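Local coordinates for protein probable tautomerase/dehalogenase AU4130 (Aspergillus fumigatus Af293, PDB 3C6V) that is of unknown function but forms a trimer and is probably a tautomerase or dehalogenase related to oxalocrotonate tautomerase, at residues Gln44-Ala49 / Asp108-Pro113; Gly70-Gly75 / Pro80-Leu85; Asp132-Lys135 / Ala140-Ala143. All coordinates share one frame; numbering follows the deposited sequence.

Contact 1: residues Gln44-Ala49 / Asp108-Pro113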
ATOM      1  N   GLN B  44      -4.263 -14.330 -14.266  1.00 11.37           N
ATOM      2  CA  GLN B  44      -4.492 -15.790 -14.267  1.00 12.29           C
ATOM      3  C   GLN B  44      -3.246 -16.570 -13.860  1.00 11.27           C
ATOM      4  O   GLN B  44      -3.317 -17.538 -13.092  1.00 12.02           O
ATOM      5  CB  GLN B  44      -4.959 -16.267 -15.637  1.00 13.14           C
ATOM      6  CG  GLN B  44      -6.371 -15.877 -15.965  1.00 19.13           C
ATOM      7  CD  GLN B  44      -6.752 -16.409 -17.329  1.00 26.99           C
ATOM      8  OE1 GLN B  44      -6.546 -17.591 -17.618  1.00 30.50           O
ATOM      9  NE2 GLN B  44      -7.294 -15.553 -18.174  1.00 29.81           N
ATOM     10  N   GLN B  45      -2.091 -16.144 -14.353  1.00 10.50           N
ATOM     11  CA  GLN B  45      -0.827 -16.748 -13.939  1.00 11.28           C
ATOM     12  C   GLN B  45      -0.550 -16.606 -12.432  1.00 11.32           C
ATOM     13  O   GLN B  45      -0.128 -17.569 -11.760  1.00 10.09           O
ATOM     14  CB  GLN B  45       0.287 -16.140 -14.765  1.00 11.36           C
ATOM     15  CG  GLN B  45       0.178 -16.586 -16.229  1.00 15.78           C
ATOM     16  CD  GLN B  45       1.379 -16.213 -17.051  1.00 19.19           C
ATOM     17  OE1 GLN B  45       2.137 -17.078 -17.518  1.00 25.94           O
ATOM     18  NE2 GLN B  45       1.557 -14.942 -17.260  1.00 18.36           N
ATOM     19  N   ILE B  46      -0.766 -15.394 -11.919  1.00 10.90           N
ATOM     20  CA  ILE B  46      -0.580 -15.122 -10.487  1.00 10.52           C
ATOM     21  C   ILE B  46      -1.541 -16.027  -9.691  1.00 11.28           C
ATOM     22  O   ILE B  46      -1.157 -16.630  -8.688  1.00 10.91           O
ATOM     23  CB  ILE B  46      -0.827 -13.613 -10.165  1.00 10.75           C
ATOM     24  CG1 ILE B  46       0.239 -12.728 -10.838  1.00 10.03           C
ATOM     25  CG2 ILE B  46      -0.880 -13.381  -8.599  1.00 10.15           C
ATOM     26  CD1 ILE B  46      -0.247 -11.248 -10.981  1.00 11.16           C
ATOM     27  N   THR B  47      -2.797 -16.083 -10.132  1.00 11.37           N
ATOM     28  CA  THR B  47      -3.822 -16.909  -9.456  1.00 11.59           C
ATOM     29  C   THR B  47      -3.388 -18.369  -9.413  1.00 12.28           C
ATOM     30  O   THR B  47      -3.445 -18.992  -8.351  1.00 11.26           O
ATOM     31  CB  THR B  47      -5.234 -16.734 -10.110  1.00 11.84           C
ATOM     32  OG1 THR B  47      -5.581 -15.341 -10.067  1.00 11.09           O
ATOM     33  CG2 THR B  47      -6.371 -17.603  -9.389  1.00 10.36           C
ATOM     34  N   GLN B  48      -2.949 -18.906 -10.556  1.00 13.29           N
ATOM     35  CA  GLN B  48      -2.532 -20.319 -10.620  1.00 13.95           C
ATOM     36  C   GLN B  48      -1.355 -20.645  -9.673  1.00 13.87           C
ATOM     37  O   GLN B  48      -1.284 -21.746  -9.088  1.00 13.73           O
ATOM     38  CB  GLN B  48      -2.240 -20.755 -12.071  1.00 14.85           C
ATOM     39  CG  GLN B  48      -1.890 -22.259 -12.193  1.00 19.67           C
ATOM     40  CD  GLN B  48      -2.968 -23.167 -11.528  1.00 28.29           C
ATOM     41  OE1 GLN B  48      -4.154 -23.123 -11.913  1.00 32.15           O
ATOM     42  NE2 GLN B  48      -2.561 -23.964 -10.504  1.00 27.32           N
ATOM     43  N   ALA B  49      -0.430 -19.695  -9.522  1.00 13.37           N
ATOM     44  CA  ALA B  49       0.702 -19.890  -8.615  1.00 13.70           C
ATOM     45  C   ALA B  49       0.223 -20.195  -7.189  1.00 14.03           C
ATOM     46  O   ALA B  49       0.666 -21.170  -6.577  1.00 14.26           O
ATOM     47  CB  ALA B  49       1.608 -18.647  -8.634  1.00 13.71           C
ATOM     48  N   ASP B 108       8.906 -15.210 -10.763  1.00 11.05           N
ATOM     49  CA  ASP B 108       9.798 -14.752 -11.840  1.00 11.87           C
ATOM     50  C   ASP B 108       9.489 -15.517 -13.136  1.00 12.11           C
ATOM     51  O   ASP B 108       9.624 -14.980 -14.247  1.00 11.16           O
ATOM     52  CB  ASP B 108      11.282 -14.980 -11.484  1.00 11.32           C
ATOM     53  CG  ASP B 108      11.814 -14.012 -10.424  1.00 12.56           C
ATOM     54  OD1 ASP B 108      11.224 -12.931 -10.166  1.00 13.82           O
ATOM     55  OD2 ASP B 108      12.836 -14.358  -9.809  1.00 11.15           O
ATOM     56  N   ALA B 109       9.078 -16.778 -12.986  1.00 13.02           N
ATOM     57  CA  ALA B 109       8.754 -17.623 -14.145  1.00 13.81           C
ATOM     58  C   ALA B 109       7.632 -17.064 -15.027  1.00 14.00           C
ATOM     59  O   ALA B 109       7.549 -17.429 -16.195  1.00 13.40           O
ATOM     60  CB  ALA B 109       8.448 -19.048 -13.725  1.00 14.23           C
ATOM     61  N   PHE B 110       6.749 -16.235 -14.471  1.00 13.36           N
ATOM     62  CA  PHE B 110       5.760 -15.551 -15.321  1.00 13.32           C
ATOM     63  C   PHE B 110       6.013 -14.058 -15.545  1.00 12.77           C
ATOM     64  O   PHE B 110       5.681 -13.510 -16.610  1.00 13.34           O
ATOM     65  CB  PHE B 110       4.288 -15.818 -14.902  1.00 13.74           C
ATOM     66  CG  PHE B 110       3.942 -15.418 -13.499  1.00 12.53           C
ATOM     67  CD1 PHE B 110       3.685 -14.087 -13.166  1.00 10.68           C
ATOM     68  CD2 PHE B 110       3.760 -16.404 -12.519  1.00 13.33           C
ATOM     69  CE1 PHE B 110       3.333 -13.712 -11.841  1.00 11.14           C
ATOM     70  CE2 PHE B 110       3.388 -16.069 -11.216  1.00 12.80           C
ATOM     71  CZ  PHE B 110       3.187 -14.718 -10.850  1.00  9.89           C
ATOM     72  N   LEU B 111       6.603 -13.383 -14.570  1.00 11.46           N
ATOM     73  CA  LEU B 111       6.824 -11.942 -14.740  1.00 10.52           C
ATOM     74  C   LEU B 111       7.913 -11.675 -15.777  1.00 10.78           C
ATOM     75  O   LEU B 111       7.748 -10.827 -16.653  1.00 10.14           O
ATOM     76  CB  LEU B 111       7.238 -11.309 -13.407  1.00  9.42           C
ATOM     77  CG  LEU B 111       6.157 -11.357 -12.329  1.00 10.00           C
ATOM     78  CD1 LEU B 111       6.776 -10.878 -11.000  1.00 12.73           C
ATOM     79  CD2 LEU B 111       5.006 -10.445 -12.796  1.00 12.31           C
ATOM     80  N   THR B 112       9.018 -12.397 -15.664  1.00 10.10           N
ATOM     81  CA  THR B 112      10.181 -12.165 -16.551  1.00 11.82           C
ATOM     82  C   THR B 112       9.813 -12.390 -18.022  1.00 13.14           C
ATOM     83  O   THR B 112      10.049 -11.493 -18.841  1.00 12.64           O
ATOM     84  CB  THR B 112      11.463 -12.932 -16.106  1.00 11.11           C
ATOM     85  OG1 THR B 112      11.859 -12.482 -14.795  1.00 12.06           O
ATOM     86  CG2 THR B 112      12.623 -12.667 -17.078  1.00 13.39           C
ATOM     87  N   PRO B 113       9.199 -13.560 -18.376  1.00 14.52           N
ATOM     88  CA  PRO B 113       8.848 -13.746 -19.798  1.00 15.35           C
ATOM     89  C   PRO B 113       7.835 -12.765 -20.336  1.00 15.64           C
ATOM     90  O   PRO B 113       7.793 -12.562 -21.562  1.00 15.11           O
ATOM     91  CB  PRO B 113       8.243 -15.178 -19.861  1.00 15.74           C
ATOM     92  CG  PRO B 113       8.654 -15.826 -18.580  1.00 16.05           C
ATOM     93  CD  PRO B 113       8.880 -14.759 -17.569  1.00 14.28           C
TER
HETATM   94  O   HOH W   1       3.937 -14.499 -18.449  1.00 18.76           O
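The ring of F110 lies against the helix that carries Q45, I46 and A49. CB of Q45 sits over one face of the ring, 4.3 Å from the centroid of F110, which makes a CH-pi contact. The backbone N of I46 stands over the same face, toward the rim. CB of A49 lies at the edge, near the ring plane, 4.1 Å from CE2 of F110. I46 reaches the far end of the ring and runs at about a right angle to F110. Its CG1 is 3.4 Å from CE1 of F110 and also touches CZ. From a CB already directed at the other helix, CG of F110 stands between the backbone N and the carbonyl carbon (chi1 59°), which lays a ring face against Q45.

These two helices, 36-51 and 97-115, lie side by side and run antiparallel. The short segments are 10.1 Å apart at their axes, at 167°. Both helices touch the four-stranded mixed sheet, as expected for a fused pair of beta-alpha-beta units in the tautomerase superfamily. W25 of strand 24-29 meets both I46 and F110, and L42 of helix 36-51 also packs on F110.

Q45 continues past the ring in the opposite direction to F110. Its amide plane is turned 42° from the ring plane, and its carbonyl atom OE1 lies 3.6 Å from CB of F110. A water links the polar ends. It accepts a bond from NE2 of Q45 at 2.7 Å and donates one to the backbone O of F110, a residue whose own N makes no bond to the preceding turn.

Contact 2: residues Gly70-Gly75 / Pro80-Leu85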
ATOM      1  N   GLY B  70       3.581  11.798 -16.637  1.00 11.62           N
ATOM      2  CA  GLY B  70       3.766  12.913 -15.715  1.00 12.49           C
ATOM      3  C   GLY B  70       3.435  12.610 -14.251  1.00 12.22           C
ATOM      4  O   GLY B  70       3.596  13.486 -13.385  1.00 12.37           O
ATOM      5  N   THR B  71       2.992  11.382 -13.963  1.00 11.40           N
ATOM      6  CA  THR B  71       2.643  11.020 -12.591  1.00 11.20           C
ATOM      7  C   THR B  71       3.615   9.995 -11.997  1.00 11.77           C
ATOM      8  O   THR B  71       3.446   9.591 -10.833  1.00 11.36           O
ATOM      9  CB  THR B  71       1.170  10.473 -12.474  1.00 11.74           C
ATOM     10  OG1 THR B  71       1.072   9.207 -13.149  1.00 10.60           O
ATOM     11  CG2 THR B  71       0.152  11.506 -13.047  1.00 10.93           C
ATOM     12  N   SER B  72       4.586   9.537 -12.797  1.00 10.76           N
ATOM     13  CA  SER B  72       5.500   8.447 -12.367  1.00 11.59           C
ATOM     14  C   SER B  72       6.935   8.867 -12.578  1.00 11.70           C
ATOM     15  O   SER B  72       7.285   9.395 -13.633  1.00 12.51           O
ATOM     16  CB  SER B  72       5.257   7.155 -13.159  1.00 11.67           C
ATOM     17  OG  SER B  72       4.001   6.583 -12.802  1.00 14.19           O
ATOM     18  N   PHE B  73       7.764   8.630 -11.566  1.00 10.52           N
ATOM     19  CA  PHE B  73       9.170   9.033 -11.614  1.00 10.22           C
ATOM     20  C   PHE B  73      10.016   7.892 -11.093  1.00 10.04           C
ATOM     21  O   PHE B  73       9.746   7.344 -10.018  1.00 10.20           O
ATOM     22  CB  PHE B  73       9.393  10.345 -10.803  1.00  9.90           C
ATOM     23  CG  PHE B  73       8.574  11.480 -11.321  1.00 10.23           C
ATOM     24  CD1 PHE B  73       9.096  12.344 -12.314  1.00 12.51           C
ATOM     25  CD2 PHE B  73       7.240  11.632 -10.913  1.00 12.56           C
ATOM     26  CE1 PHE B  73       8.337  13.376 -12.833  1.00 12.92           C
ATOM     27  CE2 PHE B  73       6.459  12.664 -11.423  1.00 13.29           C
ATOM     28  CZ  PHE B  73       6.977  13.512 -12.401  1.00 13.52           C
ATOM     29  N   ILE B  74      11.013   7.521 -11.887  1.00 10.37           N
ATOM     30  CA  ILE B  74      11.964   6.467 -11.529  1.00 10.73           C
ATOM     31  C   ILE B  74      13.338   7.093 -11.775  1.00 11.93           C
ATOM     32  O   ILE B  74      13.678   7.425 -12.916  1.00 11.22           O
ATOM     33  CB  ILE B  74      11.764   5.165 -12.376  1.00 10.55           C
ATOM     34  CG1 ILE B  74      10.336   4.596 -12.193  1.00 10.19           C
ATOM     35  CG2 ILE B  74      12.779   4.090 -11.983  1.00 12.03           C
ATOM     36  CD1 ILE B  74       9.998   3.350 -13.103  1.00 13.59           C
ATOM     37  N   GLY B  75      14.107   7.251 -10.698  1.00 12.72           N
ATOM     38  CA  GLY B  75      15.371   8.010 -10.774  1.00 12.82           C
ATOM     39  C   GLY B  75      15.171   9.416 -11.299  1.00 13.34           C
ATOM     40  O   GLY B  75      16.102  10.000 -11.847  1.00 14.74           O
ATOM     41  N   PRO B  80       8.332   5.835 -19.400  1.00 11.53           N
ATOM     42  CA  PRO B  80       7.193   5.459 -20.240  1.00 11.58           C
ATOM     43  C   PRO B  80       6.971   3.931 -20.394  1.00 11.72           C
ATOM     44  O   PRO B  80       6.072   3.523 -21.125  1.00 11.05           O
ATOM     45  CB  PRO B  80       7.580   6.036 -21.603  1.00 12.23           C
ATOM     46  CG  PRO B  80       9.102   5.733 -21.662  1.00 11.83           C
ATOM     47  CD  PRO B  80       9.562   6.001 -20.200  1.00 11.11           C
ATOM     48  N   ASN B  81       7.763   3.089 -19.730  1.00 10.80           N
ATOM     49  CA  ASN B  81       7.652   1.652 -19.984  1.00 10.61           C
ATOM     50  C   ASN B  81       8.006   0.807 -18.756  1.00 10.27           C
ATOM     51  O   ASN B  81       8.919  -0.016 -18.812  1.00 10.51           O
ATOM     52  CB  ASN B  81       8.495   1.252 -21.212  1.00 11.09           C
ATOM     53  CG  ASN B  81       8.093  -0.087 -21.785  1.00 11.83           C
ATOM     54  OD1 ASN B  81       6.910  -0.410 -21.873  1.00 11.41           O
ATOM     55  ND2 ASN B  81       9.089  -0.893 -22.164  1.00 10.56           N
ATOM     56  N   PHE B  82       7.267   1.008 -17.665  1.00  9.83           N
ATOM     57  CA  PHE B  82       7.602   0.372 -16.373  1.00 10.24           C
ATOM     58  C   PHE B  82       6.364  -0.352 -15.832  1.00 10.33           C
ATOM     59  O   PHE B  82       5.211  -0.016 -16.190  1.00  9.80           O
ATOM     60  CB  PHE B  82       8.067   1.425 -15.329  1.00 10.23           C
ATOM     61  CG  PHE B  82       6.923   2.180 -14.721  1.00 10.18           C
ATOM     62  CD1 PHE B  82       6.450   3.352 -15.317  1.00 10.59           C
ATOM     63  CD2 PHE B  82       6.274   1.693 -13.578  1.00 10.08           C
ATOM     64  CE1 PHE B  82       5.361   4.060 -14.780  1.00 11.38           C
ATOM     65  CE2 PHE B  82       5.154   2.374 -13.068  1.00 10.96           C
ATOM     66  CZ  PHE B  82       4.708   3.557 -13.656  1.00  9.91           C
ATOM     67  N   VAL B  83       6.622  -1.300 -14.940  1.00  9.98           N
ATOM     68  CA  VAL B  83       5.602  -1.933 -14.082  1.00  9.92           C
ATOM     69  C   VAL B  83       6.172  -1.993 -12.662  1.00 10.24           C
ATOM     70  O   VAL B  83       7.267  -2.527 -12.448  1.00 10.22           O
ATOM     71  CB  VAL B  83       5.205  -3.369 -14.580  1.00 10.25           C
ATOM     72  CG1 VAL B  83       4.136  -4.052 -13.658  1.00 10.64           C
ATOM     73  CG2 VAL B  83       4.706  -3.338 -16.042  1.00  8.26           C
ATOM     74  N   ALA B  84       5.429  -1.424 -11.702  1.00  9.69           N
ATOM     75  CA  ALA B  84       5.814  -1.419 -10.297  1.00  9.94           C
ATOM     76  C   ALA B  84       4.804  -2.238  -9.523  1.00 10.34           C
ATOM     77  O   ALA B  84       3.606  -1.921  -9.515  1.00 12.28           O
ATOM     78  CB  ALA B  84       5.836   0.030  -9.739  1.00  9.74           C
ATOM     79  N   LEU B  85       5.262  -3.313  -8.896  1.00  9.78           N
ATOM     80  CA  LEU B  85       4.347  -4.208  -8.211  1.00 10.22           C
ATOM     81  C   LEU B  85       4.520  -4.136  -6.695  1.00 10.96           C
ATOM     82  O   LEU B  85       5.651  -4.070  -6.185  1.00 12.63           O
ATOM     83  CB  LEU B  85       4.542  -5.647  -8.689  1.00  9.56           C
ATOM     84  CG  LEU B  85       4.394  -5.913 -10.194  1.00  8.31           C
ATOM     85  CD1 LEU B  85       5.765  -5.794 -10.922  1.00  9.97           C
ATOM     86  CD2 LEU B  85       3.895  -7.359 -10.355  1.00 10.00           C
TER
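F82 meets I74 and S72 at opposite ends of its side chain. At the base, CB of F82 lies 3.5 Å from CD1 of I74. The next atom, CG, is 3.7 Å from the same methyl, and CD1 and CD2 of F82 are a little farther from it. In I74, CG1 is anti to the carbonyl carbon (chi1 -59°), and CD1 continues extended from it (chi2 175°), which carries the methyl to the base of F82. Toward the tip, S72 takes over. CE1 of F82 is 3.5 Å from CB of S72, and CZ of F82 comes within 3.2 Å of OG of S72. Both partners meet the ring obliquely. No hydrogen bond joins the two segments.

The hydroxyl of S72 is held from outside: it is hydrogen-bonded to ND1 of H63 of the third subunit. The ring of that same H63 also meets F82, with planes about 25° apart. One histidine of a neighbouring chain thus engages both the ring and the hydroxyl beside it.

S72, F73 and I74 pair antiparallel with a strand of the third subunit, so the sheet runs on across the interface, while F82 begins a central strand of its own chain's sheet. Such a short strand, reaching out to extend the sheet of a neighbour, is consistent with the trimer of beta-alpha-beta subunits found in the tautomerase superfamily.

Contact 3: residues Asp132-Lys135 / Ala140-Ala143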
ATOM      1  N   ASP B 132      -4.497 -12.073  11.830  1.00 11.80           N
ATOM      2  CA  ASP B 132      -5.703 -11.950  12.654  1.00 11.16           C
ATOM      3  C   ASP B 132      -6.574 -10.712  12.364  1.00 11.35           C
ATOM      4  O   ASP B 132      -7.731 -10.634  12.842  1.00 11.32           O
ATOM      5  CB  ASP B 132      -5.395 -12.097  14.154  1.00 12.65           C
ATOM      6  CG  ASP B 132      -4.726 -10.888  14.743  1.00 14.60           C
ATOM      7  OD1 ASP B 132      -3.770 -10.352  14.156  1.00 17.02           O
ATOM      8  OD2 ASP B 132      -5.159 -10.461  15.826  1.00 18.22           O
ATOM      9  N   LEU B 133      -6.069  -9.781  11.548  1.00 10.57           N
ATOM     10  CA  LEU B 133      -6.855  -8.588  11.209  1.00 11.03           C
ATOM     11  C   LEU B 133      -7.354  -8.618   9.763  1.00 11.45           C
ATOM     12  O   LEU B 133      -7.677  -7.558   9.183  1.00 10.60           O
ATOM     13  CB  LEU B 133      -6.075  -7.296  11.497  1.00 11.63           C
ATOM     14  CG  LEU B 133      -5.629  -7.076  12.939  1.00 11.59           C
ATOM     15  CD1 LEU B 133      -4.855  -5.777  13.063  1.00 13.63           C
ATOM     16  CD2 LEU B 133      -6.812  -7.137  13.894  1.00 13.21           C
ATOM     17  N   TRP B 134      -7.425  -9.824   9.205  1.00 10.43           N
ATOM     18  CA  TRP B 134      -7.827 -10.045   7.800  1.00 11.40           C
ATOM     19  C   TRP B 134      -9.179 -10.763   7.760  1.00 10.75           C
ATOM     20  O   TRP B 134      -9.379 -11.797   8.430  1.00 10.24           O
ATOM     21  CB  TRP B 134      -6.737 -10.864   7.102  1.00 11.68           C
ATOM     22  CG  TRP B 134      -7.033 -11.418   5.736  1.00 14.15           C
ATOM     23  CD1 TRP B 134      -7.552 -10.755   4.647  1.00 11.71           C
ATOM     24  CD2 TRP B 134      -6.759 -12.767   5.307  1.00 14.18           C
ATOM     25  NE1 TRP B 134      -7.624 -11.638   3.566  1.00 14.95           N
ATOM     26  CE2 TRP B 134      -7.141 -12.867   3.950  1.00 14.72           C
ATOM     27  CE3 TRP B 134      -6.222 -13.899   5.952  1.00 14.80           C
ATOM     28  CZ2 TRP B 134      -7.003 -14.052   3.222  1.00 15.04           C
ATOM     29  CZ3 TRP B 134      -6.081 -15.084   5.234  1.00 12.79           C
ATOM     30  CH2 TRP B 134      -6.469 -15.150   3.878  1.00 16.44           C
ATOM     31  N   LYS B 135     -10.127 -10.211   6.998  1.00 10.34           N
ATOM     32  CA  LYS B 135     -11.420 -10.917   6.805  1.00  9.08           C
ATOM     33  C   LYS B 135     -11.911 -10.813   5.358  1.00  9.93           C
ATOM     34  O   LYS B 135     -11.638  -9.811   4.649  1.00  9.42           O
ATOM     35  CB  LYS B 135     -12.506 -10.364   7.737  1.00  7.78           C
ATOM     36  CG  LYS B 135     -12.286 -10.608   9.253  1.00 10.61           C
ATOM     37  CD  LYS B 135     -13.634 -10.513   9.991  1.00 11.54           C
ATOM     38  CE  LYS B 135     -13.404 -10.491  11.485  1.00 14.54           C
ATOM     39  NZ  LYS B 135     -14.730 -10.409  12.165  1.00 16.67           N
ATOM     40  N   ALA B 140     -13.216 -14.280   9.257  1.00 12.50           N
ATOM     41  CA  ALA B 140     -11.781 -14.642   9.235  1.00 12.84           C
ATOM     42  C   ALA B 140     -11.580 -15.944   8.455  1.00 13.24           C
ATOM     43  O   ALA B 140     -12.276 -16.943   8.718  1.00 13.30           O
ATOM     44  CB  ALA B 140     -11.235 -14.773  10.642  1.00 14.47           C
ATOM     45  N   PRO B 141     -10.665 -15.951   7.448  1.00 13.53           N
ATOM     46  CA  PRO B 141     -10.486 -17.199   6.710  1.00 13.62           C
ATOM     47  C   PRO B 141      -9.899 -18.347   7.551  1.00 14.72           C
ATOM     48  O   PRO B 141      -9.215 -18.098   8.556  1.00 14.45           O
ATOM     49  CB  PRO B 141      -9.517 -16.814   5.580  1.00 13.98           C
ATOM     50  CG  PRO B 141      -9.736 -15.286   5.409  1.00 13.71           C
ATOM     51  CD  PRO B 141      -9.874 -14.849   6.857  1.00 13.45           C
ATOM     52  N   PRO B 142     -10.131 -19.592   7.115  1.00 15.23           N
ATOM     53  CA  PRO B 142      -9.676 -20.750   7.855  1.00 16.07           C
ATOM     54  C   PRO B 142      -8.148 -20.826   7.911  1.00 16.48           C
ATOM     55  O   PRO B 142      -7.456 -20.202   7.084  1.00 16.31           O
ATOM     56  CB  PRO B 142     -10.184 -21.922   7.021  1.00 16.03           C
ATOM     57  CG  PRO B 142     -11.171 -21.377   6.077  1.00 15.44           C
ATOM     58  CD  PRO B 142     -10.805 -19.971   5.861  1.00 15.16           C
ATOM     59  N   ALA B 143      -7.643 -21.596   8.882  1.00 17.21           N
ATOM     60  CA  ALA B 143      -6.213 -21.857   9.010  1.00 18.19           C
ATOM     61  C   ALA B 143      -5.657 -22.501   7.746  1.00 18.83           C
ATOM     62  O   ALA B 143      -6.296 -23.349   7.155  1.00 19.09           O
ATOM     63  CB  ALA B 143      -5.948 -22.766  10.228  1.00 18.45           C
TER
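The backbones of K135 and A140 come close, with their CA atoms 4.5 Å apart, where the chain turns back on itself after strand 135-136. The two backbones approach without hydrogen bonding. The carbonyl O of W134 instead rests 3.5 Å from CD of P141 and 3.8 Å from CA of A140.

P141 then lies over the indole of W134. Its CG is 3.5 Å from the centroid of the six-membered ring of W134 and 6° off the ring normal, a CH-pi contact almost straight above the face. CB of P141 leans toward CZ3 and CH2. The indole of W134 turns toward the proline with CG anti to the backbone N, chi1 169°.

Segment 132-135 also meets the second subunit: K135 pairs antiparallel with one of its strands, which extends the sheet across the trimer interface, and NE1 of W134 is hydrogen-bonded to OE2 of E123 of that subunit. Within the chain, Y59 meets the indole edge-to-face, and W152 of helix 147-155 packs on P141.

K135 runs extended past A140, its CG 3.8 Å from N of A140. Its NZ forms a salt bridge with D108 of the second subunit.

In the fold
Along the chain, contact 2 is nested inside the loop closed by contact 1, and contact 3 follows both. Contacts 1 and 2 have centres about 21 Å apart and touch through L111 and L85, where helix 97-115 packs on strand 82-90. Contact 3 stands apart: its centre is about 25 Å from the centre of contact 1 and about 34 Å from that of contact 2, on the opposite side of the chain's centre from each. Contacts 2 and 3 both sit where short strands extend sheets of other subunits. Contact 1 of one subunit is linked by its D108 to contact 3 of another subunit. All three contacts thus meet neighbouring subunits, contact 1 while also joining the two helices against the sheet.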